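Local structure of putative oxidoreductase molybdopterin-binding subunit (Sulfolobus tokodaii, 4ZOH) at residues D357-D368 with V385-Y396. The protein binds a pterin cytosine dinucleotide cofactor and is probably the molybdopterin-binding subunit of an oxidoreductase of the aldehyde oxidase and xanthine dehydrogenase family. Sequence-based numbering, arbitrary orientation.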
loop_
_atom_site.group_PDB
_atom_site.type_symbol
_atom_site.label_atom_id
_atom_site.label_comp_id
_atom_site.label_asym_id
_atom_site.label_seq_id
_atom_site.Cartn_x
_atom_site.Cartn_y
_atom_site.Cartn_z
ATOM N N ASP A 357 9.311 -0.400 -61.610
ATOM C CA ASP A 357 8.594 -1.158 -60.625
ATOM C C ASP A 357 9.132 -0.906 -59.208
ATOM O O ASP A 357 10.375 -0.998 -58.976
ATOM C CB ASP A 357 8.758 -2.643 -60.917
ATOM C CG ASP A 357 7.929 -3.468 -59.988
ATOM O OD1 ASP A 357 6.697 -3.361 -60.074
ATOM O OD2 ASP A 357 8.522 -4.179 -59.173
ATOM N N GLN A 358 8.208 -0.649 -58.282
ATOM C CA GLN A 358 8.556 -0.349 -56.875
ATOM C C GLN A 358 9.343 -1.449 -56.191
ATOM O O GLN A 358 10.217 -1.148 -55.350
ATOM C CB GLN A 358 7.335 0.064 -56.077
ATOM C CG GLN A 358 6.359 -1.040 -55.699
ATOM C CD GLN A 358 5.233 -0.477 -54.896
ATOM O OE1 GLN A 358 5.440 0.123 -53.837
ATOM N NE2 GLN A 358 4.026 -0.633 -55.395
ATOM N N TYR A 359 9.132 -2.725 -56.589
ATOM C CA TYR A 359 9.972 -3.779 -56.006
ATOM C C TYR A 359 11.359 -3.858 -56.698
ATOM O O TYR A 359 12.444 -4.062 -56.040
ATOM C CB TYR A 359 9.267 -5.150 -55.991
ATOM C CG TYR A 359 9.658 -5.978 -54.768
ATOM C CD1 TYR A 359 8.810 -6.035 -53.609
ATOM C CD2 TYR A 359 10.869 -6.657 -54.733
ATOM C CE1 TYR A 359 9.214 -6.757 -52.485
ATOM C CE2 TYR A 359 11.262 -7.379 -53.631
ATOM C CZ TYR A 359 10.417 -7.422 -52.515
ATOM O OH TYR A 359 10.830 -8.151 -51.416
ATOM N N GLU A 360 11.332 -3.676 -58.025
ATOM C CA GLU A 360 12.576 -3.825 -58.834
ATOM C C GLU A 360 13.615 -2.750 -58.421
ATOM O O GLU A 360 14.806 -3.041 -58.200
ATOM C CB GLU A 360 12.274 -3.799 -60.393
ATOM C CG GLU A 360 11.642 -5.090 -60.952
ATOM C CD GLU A 360 12.531 -6.331 -60.821
ATOM O OE1 GLU A 360 13.759 -6.236 -61.034
ATOM O OE2 GLU A 360 12.006 -7.413 -60.480
ATOM N N ILE A 361 13.141 -1.522 -58.255
ATOM C CA ILE A 361 14.057 -0.423 -57.851
ATOM C C ILE A 361 14.812 -0.759 -56.547
ATOM O O ILE A 361 16.045 -0.509 -56.448
ATOM C CB ILE A 361 13.322 0.915 -57.806
ATOM C CG1 ILE A 361 14.329 2.041 -58.066
ATOM C CG2 ILE A 361 12.548 1.030 -56.507
ATOM C CD1 ILE A 361 13.664 3.358 -58.413
ATOM N N ARG A 362 14.121 -1.439 -55.612
ATOM C CA ARG A 362 14.740 -1.814 -54.365
ATOM C C ARG A 362 15.754 -2.953 -54.544
ATOM O O ARG A 362 16.839 -2.960 -53.916
ATOM C CB ARG A 362 13.633 -2.107 -53.261
ATOM C CG ARG A 362 12.744 -0.901 -52.925
ATOM C CD ARG A 362 11.618 -1.218 -51.895
ATOM N NE ARG A 362 11.159 0.024 -51.283
ATOM C CZ ARG A 362 10.345 0.908 -51.855
ATOM N NH1 ARG A 362 9.802 0.684 -53.062
ATOM N NH2 ARG A 362 10.042 2.032 -51.211
ATOM N N LEU A 363 15.400 -3.947 -55.369
ATOM C CA LEU A 363 16.349 -5.029 -55.685
ATOM C C LEU A 363 17.561 -4.444 -56.429
ATOM O O LEU A 363 18.661 -4.949 -56.220
ATOM C CB LEU A 363 15.725 -6.172 -56.513
ATOM C CG LEU A 363 14.703 -7.049 -55.782
ATOM C CD1 LEU A 363 13.932 -7.804 -56.838
ATOM C CD2 LEU A 363 15.385 -7.971 -54.790
ATOM N N LYS A 364 17.332 -3.387 -57.234
ATOM C CA LYS A 364 18.406 -2.726 -57.981
ATOM C C LYS A 364 19.439 -2.053 -57.025
ATOM O O LYS A 364 20.681 -2.298 -57.143
ATOM C CB LYS A 364 17.859 -1.751 -59.037
ATOM C CG LYS A 364 18.995 -1.081 -59.831
ATOM C CD LYS A 364 18.595 -0.436 -61.137
ATOM C CE LYS A 364 18.671 -1.471 -62.264
ATOM N NZ LYS A 364 17.988 -1.071 -63.532
ATOM N N ASN A 365 18.917 -1.299 -56.033
ATOM C CA ASN A 365 19.730 -0.451 -55.153
ATOM C C ASN A 365 20.200 -1.030 -53.863
ATOM O O ASN A 365 21.056 -0.458 -53.216
ATOM C CB ASN A 365 19.011 0.842 -54.918
ATOM C CG ASN A 365 18.901 1.671 -56.184
ATOM O OD1 ASN A 365 19.886 2.250 -56.629
ATOM N ND2 ASN A 365 17.714 1.771 -56.733
ATOM N N ALA A 366 19.660 -2.182 -53.499
ATOM C CA ALA A 366 19.948 -2.860 -52.252
ATOM C C ALA A 366 21.421 -3.215 -52.044
ATOM O O ALA A 366 22.054 -3.811 -52.929
ATOM C CB ALA A 366 19.109 -4.159 -52.191
ATOM N N ILE A 367 21.961 -2.869 -50.873
ATOM C CA ILE A 367 23.183 -3.477 -50.375
ATOM C C ILE A 367 23.198 -5.010 -50.657
ATOM O O ILE A 367 22.152 -5.682 -50.568
ATOM C CB ILE A 367 23.324 -3.183 -48.860
ATOM C CG1 ILE A 367 23.663 -1.715 -48.680
ATOM C CG2 ILE A 367 24.442 -3.993 -48.197
ATOM C CD1 ILE A 367 23.121 -1.175 -47.364
ATOM N N ASP A 368 24.374 -5.552 -50.974
ATOM C CA ASP A 368 24.508 -6.992 -51.264
ATOM C C ASP A 368 24.686 -7.748 -49.958
ATOM O O ASP A 368 23.708 -8.306 -49.421
ATOM C CB ASP A 368 25.632 -7.234 -52.267
ATOM C CG ASP A 368 25.618 -6.196 -53.398
ATOM O OD1 ASP A 368 26.623 -5.476 -53.564
ATOM O OD2 ASP A 368 24.583 -6.037 -54.086
ATOM N N VAL A 385 20.367 -8.395 -46.976
ATOM C CA VAL A 385 19.216 -7.616 -47.369
ATOM C C VAL A 385 18.604 -8.153 -48.666
ATOM O O VAL A 385 17.398 -8.381 -48.717
ATOM C CB VAL A 385 19.566 -6.110 -47.493
ATOM C CG1 VAL A 385 18.329 -5.280 -47.840
ATOM C CG2 VAL A 385 20.174 -5.590 -46.195
ATOM N N LYS A 386 19.449 -8.346 -49.700
ATOM C CA LYS A 386 19.013 -8.766 -51.041
ATOM C C LYS A 386 18.199 -10.031 -50.950
ATOM O O LYS A 386 17.101 -10.110 -51.495
ATOM C CB LYS A 386 20.222 -9.037 -51.940
ATOM C CG LYS A 386 20.715 -7.834 -52.687
ATOM C CD LYS A 386 20.145 -7.786 -54.076
ATOM C CE LYS A 386 21.233 -7.245 -54.976
ATOM N NZ LYS A 386 20.736 -7.422 -56.365
ATOM N N LYS A 387 18.744 -10.982 -50.211
ATOM C CA LYS A 387 18.158 -12.305 -50.043
ATOM C C LYS A 387 16.821 -12.259 -49.351
ATOM O O LYS A 387 15.898 -12.998 -49.713
ATOM C CB LYS A 387 19.130 -13.158 -49.247
ATOM C CG LYS A 387 18.690 -14.562 -48.861
ATOM C CD LYS A 387 19.965 -15.319 -48.504
ATOM C CE LYS A 387 19.721 -16.819 -48.506
ATOM N NZ LYS A 387 19.672 -17.377 -47.121
ATOM N N LEU A 388 16.709 -11.382 -48.347
ATOM C CA LEU A 388 15.428 -11.150 -47.679
ATOM C C LEU A 388 14.454 -10.528 -48.643
ATOM O O LEU A 388 13.302 -10.891 -48.635
ATOM C CB LEU A 388 15.576 -10.302 -46.401
ATOM C CG LEU A 388 14.351 -10.416 -45.521
ATOM C CD1 LEU A 388 14.688 -10.566 -44.058
ATOM C CD2 LEU A 388 13.527 -9.174 -45.726
ATOM N N LEU A 389 14.904 -9.580 -49.460
ATOM C CA LEU A 389 14.039 -9.022 -50.488
ATOM C C LEU A 389 13.581 -10.076 -51.544
ATOM O O LEU A 389 12.426 -9.997 -52.024
ATOM C CB LEU A 389 14.738 -7.866 -51.193
ATOM C CG LEU A 389 14.870 -6.520 -50.505
ATOM C CD1 LEU A 389 15.872 -5.662 -51.297
ATOM C CD2 LEU A 389 13.526 -5.826 -50.488
ATOM N N GLU A 390 14.449 -11.053 -51.874
ATOM C CA GLU A 390 14.062 -12.119 -52.852
ATOM C C GLU A 390 12.938 -12.928 -52.222
ATOM O O GLU A 390 11.905 -13.114 -52.834
ATOM C CB GLU A 390 15.223 -13.044 -53.278
ATOM C CG GLU A 390 16.488 -12.363 -53.851
ATOM C CD GLU A 390 16.420 -11.979 -55.343
ATOM O OE1 GLU A 390 15.358 -11.564 -55.877
ATOM O OE2 GLU A 390 17.469 -12.072 -56.002
ATOM N N ILE A 391 13.110 -13.310 -50.952
ATOM C CA ILE A 391 12.050 -13.991 -50.207
ATOM C C ILE A 391 10.746 -13.182 -50.264
ATOM O O ILE A 391 9.650 -13.726 -50.435
ATOM C CB ILE A 391 12.460 -14.278 -48.735
ATOM C CG1 ILE A 391 13.485 -15.415 -48.677
ATOM C CG2 ILE A 391 11.233 -14.629 -47.892
ATOM C CD1 ILE A 391 14.355 -15.474 -47.415
ATOM N N GLY A 392 10.853 -11.870 -50.113
ATOM C CA GLY A 392 9.645 -11.057 -50.065
ATOM C C GLY A 392 8.967 -10.774 -51.360
ATOM O O GLY A 392 7.773 -10.348 -51.381
ATOM N N LYS A 393 9.728 -10.911 -52.462
ATOM C CA LYS A 393 9.129 -10.733 -53.825
ATOM C C LYS A 393 7.919 -11.689 -54.092
ATOM O O LYS A 393 6.931 -11.309 -54.747
ATOM C CB LYS A 393 10.197 -10.907 -54.918
ATOM C CG LYS A 393 9.757 -10.283 -56.250
ATOM C CD LYS A 393 10.849 -10.534 -57.266
ATOM C CE LYS A 393 10.729 -9.706 -58.527
ATOM N NZ LYS A 393 12.119 -9.681 -59.122
ATOM N N LYS A 394 8.028 -12.923 -53.580
ATOM C CA LYS A 394 6.971 -13.917 -53.758
ATOM C C LYS A 394 5.622 -13.347 -53.242
ATOM O O LYS A 394 4.646 -13.444 -53.971
ATOM C CB LYS A 394 7.392 -15.344 -53.279
ATOM C CG LYS A 394 7.422 -15.665 -51.783
ATOM C CD LYS A 394 8.248 -16.905 -51.390
ATOM C CE LYS A 394 9.605 -16.995 -52.109
ATOM N NZ LYS A 394 10.723 -17.534 -51.255
ATOM N N TYR A 395 5.602 -12.628 -52.090
ATOM C CA TYR A 395 4.356 -11.961 -51.574
ATOM C C TYR A 395 3.962 -10.750 -52.369
ATOM O O TYR A 395 2.790 -10.438 -52.492
ATOM C CB TYR A 395 4.465 -11.568 -50.090
ATOM C CG TYR A 395 4.814 -12.755 -49.210
ATOM C CD1 TYR A 395 3.810 -13.636 -48.716
ATOM C CD2 TYR A 395 6.159 -13.024 -48.885
ATOM C CE1 TYR A 395 4.170 -14.741 -47.926
ATOM C CE2 TYR A 395 6.505 -14.126 -48.116
ATOM C CZ TYR A 395 5.509 -14.957 -47.634
ATOM O OH TYR A 395 5.925 -16.007 -46.869
ATOM N N TYR A 396 4.945 -10.044 -52.924
ATOM C CA TYR A 396 4.656 -8.872 -53.757
ATOM C C TYR A 396 3.920 -9.310 -55.034
ATOM O O TYR A 396 2.930 -8.691 -55.447
ATOM C CB TYR A 396 5.999 -8.218 -54.180
ATOM C CG TYR A 396 5.815 -7.078 -55.155
ATOM C CD1 TYR A 396 5.161 -5.898 -54.764
ATOM C CD2 TYR A 396 6.306 -7.156 -56.462
ATOM C CE1 TYR A 396 5.001 -4.827 -55.646
ATOM C CE2 TYR A 396 6.132 -6.072 -57.362
ATOM C CZ TYR A 396 5.503 -4.925 -56.934
ATOM O OH TYR A 396 5.311 -3.886 -57.801
#
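Helix 358-365, through Tyr-359, meets the start of helix 385-401 nearly antiparallel, their axes 10.0 Å apart at closest approach and 159° between directions. Tyr-359 is a knob set among Leu-389, Gly-392, Lys-393 and Tyr-396. Lys-393 CA sits over one face of its ring, while at the ring edge Tyr-359 OH donates to Leu-389 O (2.5 Å), in the carbonyl plane and on a lone pair. That oxygen also accepts from Lys-393 N, its helical i to i+4 partner, so a helical carbonyl is shared with a side chain. The Tyr-359 and Tyr-396 side chains run past each other head to tail, their rings oblique at 35°, with Tyr-359 CB over the Tyr-396 face. Both helices pack on the mixed sheet containing strands 405-412 and 568-577, where Tyr-359 touches Val-570 and Tyr-396 touches Val-408. With CG anti to the backbone N (chi1 174°), Tyr-396 reaches the N-cap: its OH donates to Asp-357 OD1 (2.7 Å) on the syn side, while Asp-357 OD2 caps Glu-360 N. The extended Lys-393 chain crosses Leu-363 and brings NZ to Glu-360 OE2 (2.6 Å), a salt bridge. Further along, Leu-363 CD2 meets Leu-389 CB (3.7 Å), and Lys-386 NZ donates to Leu-363 O (3.2 Å).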